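Local structure of cellobiose 2-epimerase (5ZHB) at residues Glu203-Lys206 / Gly207-Asn211; Trp253-Asp256 / Asp257-Val261. The protein probably catalyses the epimerisation of cellobiose at C2 of its reducing-end sugar. One frame throughout, in Å; residues are numbered along the deposited sequence.

Interaction 1: residues Glu203-Lys206 / Gly207-Asn211; sequences EQLK and GRIAN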
loop_
_atom_site.group_PDB
_atom_site.type_symbol
_atom_site.label_atom_id
_atom_site.label_comp_id
_atom_site.label_asym_id
_atom_site.label_seq_id
_atom_site.Cartn_x
_atom_site.Cartn_y
_atom_site.Cartn_z
ATOM N N GLU A 203 -14.300 -4.462 19.742
ATOM C CA GLU A 203 -13.652 -5.676 20.225
ATOM C C GLU A 203 -13.680 -6.775 19.159
ATOM O O GLU A 203 -12.718 -7.543 18.999
ATOM C CB GLU A 203 -14.302 -6.105 21.549
ATOM C CG GLU A 203 -13.678 -7.352 22.176
ATOM C CD GLU A 203 -12.303 -7.237 22.841
ATOM O OE1 GLU A 203 -11.769 -6.131 23.115
ATOM O OE2 GLU A 203 -11.738 -8.331 23.075
ATOM N N GLN A 204 -14.773 -6.886 18.408
ATOM C CA GLN A 204 -14.802 -7.879 17.346
ATOM C C GLN A 204 -13.728 -7.582 16.279
ATOM O O GLN A 204 -13.045 -8.503 15.815
ATOM C CB GLN A 204 -16.202 -8.010 16.751
ATOM C CG GLN A 204 -16.270 -9.066 15.655
ATOM C CD GLN A 204 -17.688 -9.467 15.300
ATOM O OE1 GLN A 204 -18.542 -9.671 16.171
ATOM N NE2 GLN A 204 -17.946 -9.602 14.005
ATOM N N LEU A 205 -13.592 -6.315 15.876
ATOM C CA LEU A 205 -12.572 -5.894 14.912
ATOM C C LEU A 205 -11.187 -6.292 15.440
ATOM O O LEU A 205 -10.409 -6.962 14.742
ATOM C CB LEU A 205 -12.701 -4.387 14.687
ATOM C CG LEU A 205 -11.578 -3.699 13.894
ATOM C CD1 LEU A 205 -11.384 -4.343 12.519
ATOM C CD2 LEU A 205 -11.807 -2.235 13.741
ATOM N N LYS A 206 -10.932 -5.951 16.717
ATOM C CA LYS A 206 -9.701 -6.360 17.382
ATOM C C LYS A 206 -9.415 -7.837 17.128
ATOM O O LYS A 206 -8.285 -8.222 16.807
ATOM C CB LYS A 206 -9.754 -6.084 18.890
ATOM C CG LYS A 206 -8.393 -6.071 19.566
ATOM C CD LYS A 206 -8.485 -5.930 21.080
ATOM C CE LYS A 206 -7.163 -6.016 21.745
ATOM N NZ LYS A 206 -7.278 -5.580 23.138
ATOM N N GLY A 207 -10.453 -8.677 17.251
ATOM C CA GLY A 207 -10.274 -10.095 17.048
ATOM C C GLY A 207 -9.998 -10.442 15.594
ATOM O O GLY A 207 -9.340 -11.445 15.325
ATOM N N ARG A 208 -10.554 -9.650 14.659
ATOM C CA ARG A 208 -10.270 -9.859 13.245
ATOM C C ARG A 208 -8.798 -9.519 12.966
ATOM O O ARG A 208 -8.138 -10.237 12.208
ATOM C CB ARG A 208 -11.282 -9.096 12.369
ATOM C CG ARG A 208 -12.737 -9.501 12.650
ATOM C CD ARG A 208 -13.180 -10.660 11.764
ATOM N NE ARG A 208 -12.561 -11.903 12.182
ATOM C CZ ARG A 208 -12.404 -13.017 11.525
ATOM N NH1 ARG A 208 -12.459 -13.105 10.208
ATOM N NH2 ARG A 208 -12.097 -14.076 12.239
ATOM N N ILE A 209 -8.271 -8.488 13.612
ATOM C CA ILE A 209 -6.844 -8.180 13.476
ATOM C C ILE A 209 -5.979 -9.331 14.009
ATOM O O ILE A 209 -5.021 -9.789 13.355
ATOM C CB ILE A 209 -6.551 -6.826 14.132
ATOM C CG1 ILE A 209 -7.287 -5.707 13.371
ATOM C CG2 ILE A 209 -5.040 -6.551 14.192
ATOM C CD1 ILE A 209 -7.406 -4.397 14.118
ATOM N N ALA A 210 -6.355 -9.877 15.182
ATOM C CA ALA A 210 -5.549 -10.928 15.794
ATOM C C ALA A 210 -5.540 -12.145 14.891
ATOM O O ALA A 210 -4.504 -12.789 14.714
ATOM C CB ALA A 210 -6.043 -11.269 17.202
ATOM N N ASN A 211 -6.693 -12.422 14.270
ATOM C CA ASN A 211 -6.787 -13.492 13.300
ATOM C C ASN A 211 -5.829 -13.280 12.119
ATOM O O ASN A 211 -5.101 -14.204 11.751
ATOM C CB ASN A 211 -8.243 -13.738 12.914
ATOM C CG ASN A 211 -8.393 -14.880 11.943
ATOM O OD1 ASN A 211 -7.991 -16.012 12.224
ATOM N ND2 ASN A 211 -8.944 -14.605 10.768
#

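Interaction 2: residues Trp253-Asp256 / Asp257-Val261; sequences WLID and DALKV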
loop_
_atom_site.group_PDB
_atom_site.type_symbol
_atom_site.label_atom_id
_atom_site.label_comp_id
_atom_site.label_asym_id
_atom_site.label_seq_id
_atom_site.Cartn_x
_atom_site.Cartn_y
_atom_site.Cartn_z
ATOM N N TRP A 253 6.685 -3.887 9.122
ATOM C CA TRP A 253 6.327 -2.739 9.935
ATOM C C TRP A 253 4.818 -2.517 9.999
ATOM O O TRP A 253 4.333 -2.017 11.015
ATOM C CB TRP A 253 7.077 -1.485 9.491
ATOM C CG TRP A 253 6.579 -0.805 8.247
ATOM C CD1 TRP A 253 7.005 -1.012 6.974
ATOM C CD2 TRP A 253 5.602 0.246 8.177
ATOM N NE1 TRP A 253 6.314 -0.210 6.106
ATOM C CE2 TRP A 253 5.467 0.587 6.818
ATOM C CE3 TRP A 253 4.833 0.931 9.116
ATOM C CZ2 TRP A 253 4.601 1.589 6.393
ATOM C CZ3 TRP A 253 3.960 1.916 8.695
ATOM C CH2 TRP A 253 3.885 2.269 7.352
ATOM N N LEU A 254 4.082 -2.944 8.967
ATOM C CA LEU A 254 2.619 -2.925 9.042
ATOM C C LEU A 254 2.086 -3.914 10.085
ATOM O O LEU A 254 1.208 -3.563 10.857
ATOM C CB LEU A 254 1.974 -3.179 7.684
ATOM C CG LEU A 254 2.178 -2.089 6.621
ATOM C CD1 LEU A 254 1.479 -2.485 5.343
ATOM C CD2 LEU A 254 1.708 -0.707 7.062
ATOM N N ILE A 255 2.602 -5.142 10.121
ATOM C CA ILE A 255 2.191 -6.065 11.183
ATOM C C ILE A 255 2.529 -5.443 12.540
ATOM O O ILE A 255 1.712 -5.447 13.489
ATOM C CB ILE A 255 2.816 -7.456 10.970
ATOM C CG1 ILE A 255 2.223 -8.139 9.738
ATOM C CG2 ILE A 255 2.679 -8.330 12.224
ATOM C CD1 ILE A 255 3.054 -9.277 9.177
ATOM N N ASP A 256 3.718 -4.824 12.639
ATOM C CA ASP A 256 4.117 -4.226 13.907
ATOM C C ASP A 256 3.134 -3.136 14.329
ATOM O O ASP A 256 2.735 -3.049 15.491
ATOM C CB ASP A 256 5.519 -3.634 13.853
ATOM C CG ASP A 256 6.213 -3.547 15.206
ATOM O OD1 ASP A 256 5.769 -4.246 16.131
ATOM O OD2 ASP A 256 7.158 -2.755 15.328
ATOM N N ASP A 257 2.712 -2.298 13.374
ATOM C CA ASP A 257 1.704 -1.309 13.685
ATOM C C ASP A 257 0.430 -1.975 14.172
ATOM O O ASP A 257 -0.231 -1.432 15.056
ATOM C CB ASP A 257 1.363 -0.408 12.510
ATOM C CG ASP A 257 2.130 0.894 12.460
ATOM O OD1 ASP A 257 3.136 1.026 13.188
ATOM O OD2 ASP A 257 1.672 1.772 11.733
ATOM N N ALA A 258 0.087 -3.137 13.609
ATOM C CA ALA A 258 -1.131 -3.834 14.022
ATOM C C ALA A 258 -0.978 -4.323 15.475
ATOM O O ALA A 258 -1.873 -4.146 16.312
ATOM C CB ALA A 258 -1.417 -4.978 13.074
ATOM N N LEU A 259 0.205 -4.872 15.773
ATOM C CA LEU A 259 0.580 -5.219 17.139
ATOM C C LEU A 259 0.442 -4.037 18.094
ATOM O O LEU A 259 -0.153 -4.193 19.164
ATOM C CB LEU A 259 1.984 -5.814 17.148
ATOM C CG LEU A 259 2.147 -7.153 16.439
ATOM C CD1 LEU A 259 3.615 -7.577 16.495
ATOM C CD2 LEU A 259 1.228 -8.218 16.992
ATOM N N LYS A 260 1.001 -2.876 17.736
ATOM C CA LYS A 260 1.016 -1.718 18.614
ATOM C C LYS A 260 -0.392 -1.176 18.868
ATOM O O LYS A 260 -0.729 -0.826 20.011
ATOM C CB LYS A 260 1.878 -0.577 18.057
ATOM C CG LYS A 260 3.371 -0.845 17.929
ATOM C CD LYS A 260 4.080 0.028 16.894
ATOM C CE LYS A 260 5.464 -0.449 16.658
ATOM N NZ LYS A 260 6.213 0.223 15.590
ATOM N N VAL A 261 -1.210 -1.059 17.809
ATOM C CA VAL A 261 -2.548 -0.480 17.912
ATOM C C VAL A 261 -3.458 -1.360 18.769
ATOM O O VAL A 261 -4.347 -0.867 19.458
ATOM C CB VAL A 261 -3.104 -0.258 16.489
ATOM C CG1 VAL A 261 -4.606 -0.068 16.439
ATOM C CG2 VAL A 261 -2.401 0.889 15.774
#

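Interaction 1: residues Glu203-Lys206 / Gly207-Asn211
Glu203 to Lys206 each lend their carbonyl oxygen to the amide four residues on, Gly207 to Ala210, in the opening alpha-helical turns of helix 203-220. The bond from Ile209 N to Leu205 O is 2.9 Å long; Arg208 N, bonded to Gln204 O, adds a weak second bond to Leu205 O. Among the side chains, Leu205 CG lies 4.2 Å from Ile209 CD1, an i to i+4 apolar pair. Ile209 has CG1 anti to its carbonyl carbon (chi1 -65°), which swings that branch back beside Leu205 O, at 3.6 Å. In the (alpha/alpha)6 barrel of this epimerase family the pair faces inward: Leu205 packs on helices 183-199 and 131-145, and Ile209 on helix 245-262. Arg208 begins along the turn, its CG 3.3 Å from Gln204 O, then bends at chi2 and chi3 and leaves the neighbouring turn. Its guanidinium group is engaged by a hydrogen bond between NH1 and Tyr156 OH and a cation-pi contact with Phe149. The Lys206 side chain, extended beyond CG, touches Tyr197.

Interaction 2: residues Trp253-Asp256 / Asp257-Val261
Asp256 and Lys260, one turn apart on helix 245-262, join in an i to i+4 salt bridge, with OD2 of Asp256 3.1 Å from NZ of Lys260; the hydrogen bond within it is weak. This helix belongs to the (alpha/alpha)6 barrel of the GlcNAc 2-epimerase family, and its buried flanks pack on helices 183-199, 203-220, 267-283 and 375-387. The backbone is satisfied in regular alpha-helical fashion: the amides of Asp257, Ala258, Leu259 and Lys260 bond to the carbonyls of Trp253, Leu254, Ile255 and Asp256. Asp256 has CG turned away from its backbone N (chi1 -155°), which brings the carboxylate beside the Lys260 chain, whose CE is 3.2 Å from OD2. That same OD2 also accepts from Asn318 ND2 and forms a salt bridge with Lys322, while Lys260 NZ has a hydrogen bond to Asn318 OD1. With several positive and polar partners around it, this buried carboxylate is probably held in its charged form. With an alanine here, Lys322 and Lys260 would probably lose the carboxylate they share, Lys260 keeping just the long Asp257 pairing within this network, and Asn318 ND2 would lose an acceptor. That long ion pair runs from Lys260 NZ to Asp257 OD1 at 4.0 Å, whereas OD2 of Asp257 is salt-bridged to Arg198 NH2. The indole N-H of Trp253 is spent on Glu311 OE1. On the apolar flank, Ile255 CG2 meets Leu259 CG at 4.4 Å. The Trp253 ring carries Leu254 CD2 over one face, 3.6 Å above the plane and offset toward the rim. Alongside this ring lies the Asp257 carboxylate, its plane turned 84° to the indole, with OD2 3.8 Å from Trp253 CZ3.

How the interactions relate
From the N terminus, interaction 1 comes first, in the opening turns of helix 203-220, and interaction 2 follows well along helix 245-262. Each closes no more than a turn of its own helix. They run in series, neither nesting nor crossing, and the strands 231-232 and 242-244 lie in the chain between the two helices. In space their centres are about 13 Å apart, on the same side of the chain's centre. They touch where Ile209 CG2 packs against Ala258 CB at 4.1 Å, joining helix 203-220 to helix 245-262. Helix 183-199, just before helix 203-220 in the chain, is a neighbour common to both contacts.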